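Long-range contacts in WbbM protein (Klebsiella pneumoniae, PDB 6U4B), which is a trimeric bifunctional glycosyltransferase that polymerises O antigen and binds magnesium: residues A[291-296]-A[395-400]; A[389-394]-A[488-493]. One frame throughout, in Å; residues are numbered along the deposited sequence.

Interaction 1: A[291-296]-A[395-400]; sequences NGALNP and LFRRYD
R397 meets the carbonyls of N291 and G292 because its CG sits between the backbone N and carbonyl carbon (chi1 61°) and the chain then runs extended to NE. R398, with CG anti to its carbonyl carbon (chi1 -73°), sends a second extended chain across to the N295 side chain. NH2 of R397 donates to O of N291 at 2.8 Å, with the acceptor tilted out of the guanidinium plane; weak bonds from NH1 and NH2 reach O of G292, and NH1 also donates to O of Q394. The methyl of A293 lies over the centre of this guanidinium, CB standing 3.5 Å above its plane. The same CB is 3.6 Å from NE of R398, so the methyl touches both arginines. At the far end NH1 of R398 makes a weak bond to OD1 of N295, the amide and guanidinium planes being steeply inclined.

N of L294 gives a nearly straight bond (3.2 Å) to O of L395, beyond which CD1 of L294 packs on CD2 of L395 and CE1 of F396. CG of P296 rests over one face of the Y399 ring, 4.0 Å from its centroid, in a CH-pi contact, while the ring's OH is hydrogen-bonded to D334. The linker before strand 302-309 thus offers mainly main-chain polar atoms, two carbonyls and one N-H, to the loop of 395-400, and the arginine charge is probably spread over several neutral oxygens.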
loop_
_atom_site.group_PDB
_atom_site.type_symbol
_atom_site.label_atom_id
_atom_site.label_comp_id
_atom_site.label_asym_id
_atom_site.label_seq_id
_atom_site.Cartn_x
_atom_site.Cartn_y
_atom_site.Cartn_z
ATOM N N ASN A 291 33.850 -18.631 -19.064
ATOM C CA ASN A 291 35.019 -18.279 -18.267
ATOM C C ASN A 291 34.942 -16.867 -17.697
ATOM O O ASN A 291 35.930 -16.392 -17.121
ATOM C CB ASN A 291 36.309 -18.440 -19.093
ATOM C CG ASN A 291 36.392 -17.461 -20.265
ATOM O OD1 ASN A 291 35.400 -16.830 -20.649
ATOM N ND2 ASN A 291 37.575 -17.349 -20.850
ATOM N N GLY A 292 33.803 -16.191 -17.835
ATOM C CA GLY A 292 33.659 -14.824 -17.383
ATOM C C GLY A 292 33.401 -14.705 -15.890
ATOM O O GLY A 292 33.447 -15.671 -15.126
ATOM N N ALA A 293 33.130 -13.469 -15.477
ATOM C CA ALA A 293 32.863 -13.138 -14.084
ATOM C C ALA A 293 32.085 -11.831 -14.044
ATOM O O ALA A 293 32.164 -11.020 -14.972
ATOM C CB ALA A 293 34.156 -13.021 -13.269
ATOM N N LEU A 294 31.337 -11.633 -12.962
ATOM C CA LEU A 294 30.532 -10.431 -12.802
ATOM C C LEU A 294 31.338 -9.341 -12.111
ATOM O O LEU A 294 32.050 -9.601 -11.137
ATOM C CB LEU A 294 29.262 -10.731 -12.006
ATOM C CG LEU A 294 28.253 -11.608 -12.743
ATOM C CD1 LEU A 294 27.040 -11.880 -11.878
ATOM C CD2 LEU A 294 27.842 -10.955 -14.056
ATOM N N ASN A 295 31.224 -8.134 -12.617
ATOM C CA ASN A 295 31.948 -7.049 -11.984
ATOM C C ASN A 295 31.042 -6.275 -11.034
ATOM O O ASN A 295 29.830 -6.184 -11.256
ATOM C CB ASN A 295 32.518 -6.093 -13.035
ATOM C CG ASN A 295 33.791 -6.619 -13.667
ATOM O OD1 ASN A 295 33.762 -7.565 -14.456
ATOM N ND2 ASN A 295 34.920 -6.009 -13.324
ATOM N N PRO A 296 31.608 -5.726 -9.960
ATOM C CA PRO A 296 30.812 -4.884 -9.061
ATOM C C PRO A 296 30.247 -3.679 -9.798
ATOM O O PRO A 296 30.867 -3.134 -10.714
ATOM C CB PRO A 296 31.819 -4.463 -7.985
ATOM C CG PRO A 296 32.888 -5.512 -8.031
ATOM C CD PRO A 296 32.984 -5.920 -9.470
ATOM N N LEU A 395 32.240 -17.331 -10.107
ATOM C CA LEU A 395 31.525 -16.256 -10.787
ATOM C C LEU A 395 31.789 -14.907 -10.127
ATOM O O LEU A 395 31.906 -13.884 -10.812
ATOM C CB LEU A 395 30.028 -16.556 -10.811
ATOM C CG LEU A 395 29.154 -15.553 -11.565
ATOM C CD1 LEU A 395 29.508 -15.552 -13.048
ATOM C CD2 LEU A 395 27.675 -15.850 -11.357
ATOM N N PHE A 396 31.897 -14.887 -8.797
ATOM C CA PHE A 396 32.076 -13.655 -8.038
ATOM C C PHE A 396 33.516 -13.456 -7.579
ATOM O O PHE A 396 33.758 -12.775 -6.578
ATOM C CB PHE A 396 31.121 -13.634 -6.844
ATOM C CG PHE A 396 29.674 -13.591 -7.239
ATOM C CD1 PHE A 396 29.043 -12.378 -7.451
ATOM C CD2 PHE A 396 28.953 -14.759 -7.421
ATOM C CE1 PHE A 396 27.716 -12.327 -7.823
ATOM C CE2 PHE A 396 27.621 -14.715 -7.794
ATOM C CZ PHE A 396 27.003 -13.497 -7.999
ATOM N N ARG A 397 34.481 -14.011 -8.317
ATOM C CA ARG A 397 35.884 -13.966 -7.916
ATOM C C ARG A 397 36.464 -12.557 -7.897
ATOM O O ARG A 397 37.564 -12.372 -7.367
ATOM C CB ARG A 397 36.723 -14.857 -8.836
ATOM C CG ARG A 397 36.714 -14.452 -10.307
ATOM C CD ARG A 397 37.604 -15.380 -11.127
ATOM N NE ARG A 397 37.549 -15.091 -12.557
ATOM C CZ ARG A 397 36.634 -15.586 -13.383
ATOM N NH1 ARG A 397 35.686 -16.390 -12.919
ATOM N NH2 ARG A 397 36.661 -15.273 -14.674
ATOM N N ARG A 398 35.766 -11.568 -8.450
ATOM C CA ARG A 398 36.216 -10.183 -8.396
ATOM C C ARG A 398 35.666 -9.431 -7.192
ATOM O O ARG A 398 35.937 -8.234 -7.048
ATOM C CB ARG A 398 35.840 -9.459 -9.691
ATOM C CG ARG A 398 36.694 -9.901 -10.864
ATOM C CD ARG A 398 36.120 -9.479 -12.200
ATOM N NE ARG A 398 36.594 -10.361 -13.260
ATOM C CZ ARG A 398 36.421 -10.141 -14.558
ATOM N NH1 ARG A 398 35.787 -9.054 -14.972
ATOM N NH2 ARG A 398 36.891 -11.009 -15.443
ATOM N N TYR A 399 34.912 -10.101 -6.328
ATOM C CA TYR A 399 34.415 -9.527 -5.088
ATOM C C TYR A 399 35.292 -9.971 -3.923
ATOM O O TYR A 399 35.850 -11.070 -3.929
ATOM C CB TYR A 399 32.967 -9.956 -4.834
ATOM C CG TYR A 399 31.945 -9.313 -5.743
ATOM C CD1 TYR A 399 31.097 -8.324 -5.265
ATOM C CD2 TYR A 399 31.820 -9.697 -7.073
ATOM C CE1 TYR A 399 30.153 -7.731 -6.083
ATOM C CE2 TYR A 399 30.879 -9.107 -7.902
ATOM C CZ TYR A 399 30.047 -8.123 -7.399
ATOM O OH TYR A 399 29.105 -7.531 -8.211
ATOM N N ASP A 400 35.413 -9.101 -2.918
ATOM C CA ASP A 400 36.119 -9.489 -1.699
ATOM C C ASP A 400 35.255 -10.404 -0.840
ATOM O O ASP A 400 35.679 -11.506 -0.470
ATOM C CB ASP A 400 36.547 -8.254 -0.904
ATOM C CG ASP A 400 37.767 -7.577 -1.491
ATOM O OD1 ASP A 400 37.944 -6.361 -1.260
ATOM O OD2 ASP A 400 38.543 -8.258 -2.196
#

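Interaction 2: A[389-394]-A[488-493]; sequences RLFIPQ and NTFAEL
The F490 ring carries most of the contact, and Q394 covers one of its faces. CB of Q394 lies over the centre of that face in a CH-pi contact, 3.8 Å from the centroid and 7° off the normal. With CG anti to the backbone N (chi1 -172°) and the chain bent at chi2, the Q394 amide folds back across that face, its plane 24° from the ring's, and OE1 comes to 3.5 Å from CD1 of F490. F391 meets the rim of the same ring: its CD2 is near the F490 plane, 3.6 Å from CE2, although the two rings are turned obliquely.

These groups join a 3-10 turn running into helix 392-395 to the first turn of helix 489-499, within the family 8 glycosyltransferase region. N488 stands at the junction of two helices, as C-prime residue of the Schellman motif closing helix 481-487 and as N-cap of the next, its OD1 accepting a weak bond from N of A491.

In the aliphatic packing, CG of P393 lies 4.0 Å from CD1 of L493 and also touches CB of F490, while CD2 of L390 meets CD2 of L493 at 4.2 Å.

No hydrogen bond crosses between the segments: O of L390 is at the edge of the F490 ring, 3.5 Å from CD2, and equally close to CD1 of L493.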
loop_
_atom_site.group_PDB
_atom_site.type_symbol
_atom_site.label_atom_id
_atom_site.label_comp_id
_atom_site.label_asym_id
_atom_site.label_seq_id
_atom_site.Cartn_x
_atom_site.Cartn_y
_atom_site.Cartn_z
ATOM N N ARG A 389 25.505 -22.692 -5.219
ATOM C CA ARG A 389 26.353 -22.111 -4.182
ATOM C C ARG A 389 27.823 -22.465 -4.380
ATOM O O ARG A 389 28.704 -21.660 -4.054
ATOM C CB ARG A 389 25.880 -22.569 -2.802
ATOM C CG ARG A 389 24.624 -21.864 -2.298
ATOM C CD ARG A 389 24.242 -22.369 -0.916
ATOM N NE ARG A 389 23.694 -23.720 -0.962
ATOM C CZ ARG A 389 22.519 -24.073 -0.451
ATOM N NH1 ARG A 389 21.763 -23.177 0.172
ATOM N NH2 ARG A 389 22.106 -25.330 -0.546
ATOM N N LEU A 390 28.110 -23.657 -4.912
ATOM C CA LEU A 390 29.494 -24.073 -5.113
ATOM C C LEU A 390 30.230 -23.187 -6.108
ATOM O O LEU A 390 31.462 -23.111 -6.057
ATOM C CB LEU A 390 29.547 -25.522 -5.597
ATOM C CG LEU A 390 28.881 -26.579 -4.720
ATOM C CD1 LEU A 390 29.093 -27.963 -5.317
ATOM C CD2 LEU A 390 29.420 -26.515 -3.301
ATOM N N PHE A 391 29.513 -22.520 -7.006
ATOM C CA PHE A 391 30.134 -21.726 -8.057
ATOM C C PHE A 391 30.290 -20.261 -7.683
ATOM O O PHE A 391 30.773 -19.475 -8.507
ATOM C CB PHE A 391 29.325 -21.859 -9.351
ATOM C CG PHE A 391 29.281 -23.261 -9.884
ATOM C CD1 PHE A 391 28.264 -24.126 -9.509
ATOM C CD2 PHE A 391 30.268 -23.724 -10.739
ATOM C CE1 PHE A 391 28.228 -25.421 -9.987
ATOM C CE2 PHE A 391 30.238 -25.024 -11.223
ATOM C CZ PHE A 391 29.216 -25.873 -10.846
ATOM N N ILE A 392 29.898 -19.882 -6.461
ATOM C CA ILE A 392 30.034 -18.483 -6.043
ATOM C C ILE A 392 31.482 -18.008 -6.060
ATOM O O ILE A 392 31.734 -16.909 -6.577
ATOM C CB ILE A 392 29.343 -18.269 -4.688
ATOM C CG1 ILE A 392 27.825 -18.245 -4.885
ATOM C CG2 ILE A 392 29.829 -16.985 -4.030
ATOM C CD1 ILE A 392 27.028 -18.393 -3.605
ATOM N N PRO A 393 32.469 -18.748 -5.547
ATOM C CA PRO A 393 33.855 -18.247 -5.615
ATOM C C PRO A 393 34.385 -18.069 -7.030
ATOM O O PRO A 393 35.367 -17.338 -7.215
ATOM C CB PRO A 393 34.656 -19.309 -4.847
ATOM C CG PRO A 393 33.796 -20.521 -4.854
ATOM C CD PRO A 393 32.396 -20.010 -4.788
ATOM N N GLN A 394 33.778 -18.701 -8.035
ATOM C CA GLN A 394 34.253 -18.536 -9.406
ATOM C C GLN A 394 33.575 -17.363 -10.110
ATOM O O GLN A 394 34.253 -16.485 -10.651
ATOM C CB GLN A 394 34.039 -19.827 -10.201
ATOM C CG GLN A 394 34.675 -19.822 -11.592
ATOM C CD GLN A 394 36.196 -19.898 -11.553
ATOM O OE1 GLN A 394 36.801 -20.024 -10.487
ATOM N NE2 GLN A 394 36.820 -19.826 -12.725
ATOM N N ASN A 488 42.339 -21.216 -3.969
ATOM C CA ASN A 488 41.670 -21.957 -5.043
ATOM C C ASN A 488 40.670 -22.961 -4.472
ATOM O O ASN A 488 40.606 -24.120 -4.890
ATOM C CB ASN A 488 42.683 -22.648 -5.959
ATOM C CG ASN A 488 42.143 -22.862 -7.363
ATOM O OD1 ASN A 488 40.928 -22.904 -7.575
ATOM N ND2 ASN A 488 43.043 -22.997 -8.327
ATOM N N THR A 489 39.884 -22.504 -3.492
ATOM C CA THR A 489 38.862 -23.345 -2.878
ATOM C C THR A 489 37.900 -23.913 -3.913
ATOM O O THR A 489 37.393 -25.029 -3.747
ATOM C CB THR A 489 38.088 -22.536 -1.829
ATOM O OG1 THR A 489 39.007 -21.976 -0.882
ATOM C CG2 THR A 489 37.082 -23.416 -1.093
ATOM N N PHE A 490 37.651 -23.171 -4.995
ATOM C CA PHE A 490 36.690 -23.621 -5.996
ATOM C C PHE A 490 37.105 -24.951 -6.611
ATOM O O PHE A 490 36.260 -25.824 -6.845
ATOM C CB PHE A 490 36.530 -22.559 -7.081
ATOM C CG PHE A 490 35.657 -22.990 -8.219
ATOM C CD1 PHE A 490 36.208 -23.321 -9.446
ATOM C CD2 PHE A 490 34.286 -23.082 -8.057
ATOM C CE1 PHE A 490 35.402 -23.725 -10.495
ATOM C CE2 PHE A 490 33.477 -23.486 -9.100
ATOM C CZ PHE A 490 34.034 -23.806 -10.319
ATOM N N ALA A 491 38.404 -25.125 -6.881
ATOM C CA ALA A 491 38.880 -26.385 -7.443
ATOM C C ALA A 491 38.622 -27.545 -6.489
ATOM O O ALA A 491 38.286 -28.653 -6.923
ATOM C CB ALA A 491 40.370 -26.285 -7.776
ATOM N N GLU A 492 38.774 -27.306 -5.185
ATOM C CA GLU A 492 38.493 -28.347 -4.202
ATOM C C GLU A 492 37.003 -28.660 -4.142
ATOM O O GLU A 492 36.612 -29.831 -4.047
ATOM C CB GLU A 492 39.011 -27.920 -2.829
ATOM C CG GLU A 492 38.766 -28.934 -1.724
ATOM C CD GLU A 492 39.685 -30.139 -1.816
ATOM O OE1 GLU A 492 40.609 -30.132 -2.661
ATOM O OE2 GLU A 492 39.484 -31.095 -1.038
ATOM N N LEU A 493 36.157 -27.626 -4.189
ATOM C CA LEU A 493 34.713 -27.845 -4.215
ATOM C C LEU A 493 34.310 -28.716 -5.397
ATOM O O LEU A 493 33.489 -29.632 -5.252
ATOM C CB LEU A 493 33.979 -26.504 -4.265
ATOM C CG LEU A 493 34.089 -25.568 -3.059
ATOM C CD1 LEU A 493 33.522 -24.196 -3.398
ATOM C CD2 LEU A 493 33.380 -26.155 -1.843
#

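How the interactions relate
The centres of the two contacts are about 12 Å apart, and they are joined by the chain itself: 389-394 runs straight into 395-400, so helix 392-395 spans both. Along the sequence the order is 291-296, 389-394, 395-400, 488-493, and the contacts therefore cross. Interaction 1 binds the connection between strand 277-285 of one mixed sheet and strand 302-309 of the other, whereas interaction 2 lies wholly in the family 8 region and packs against the first turn of helix 489-499. Immediately before strand 402-405, residues 389-400 thus meet the interdomain connection in one contact and helix 489-499 in the other. That strand leads to the magnesium ligands D406 and D408, and R389 forms a salt bridge with D406.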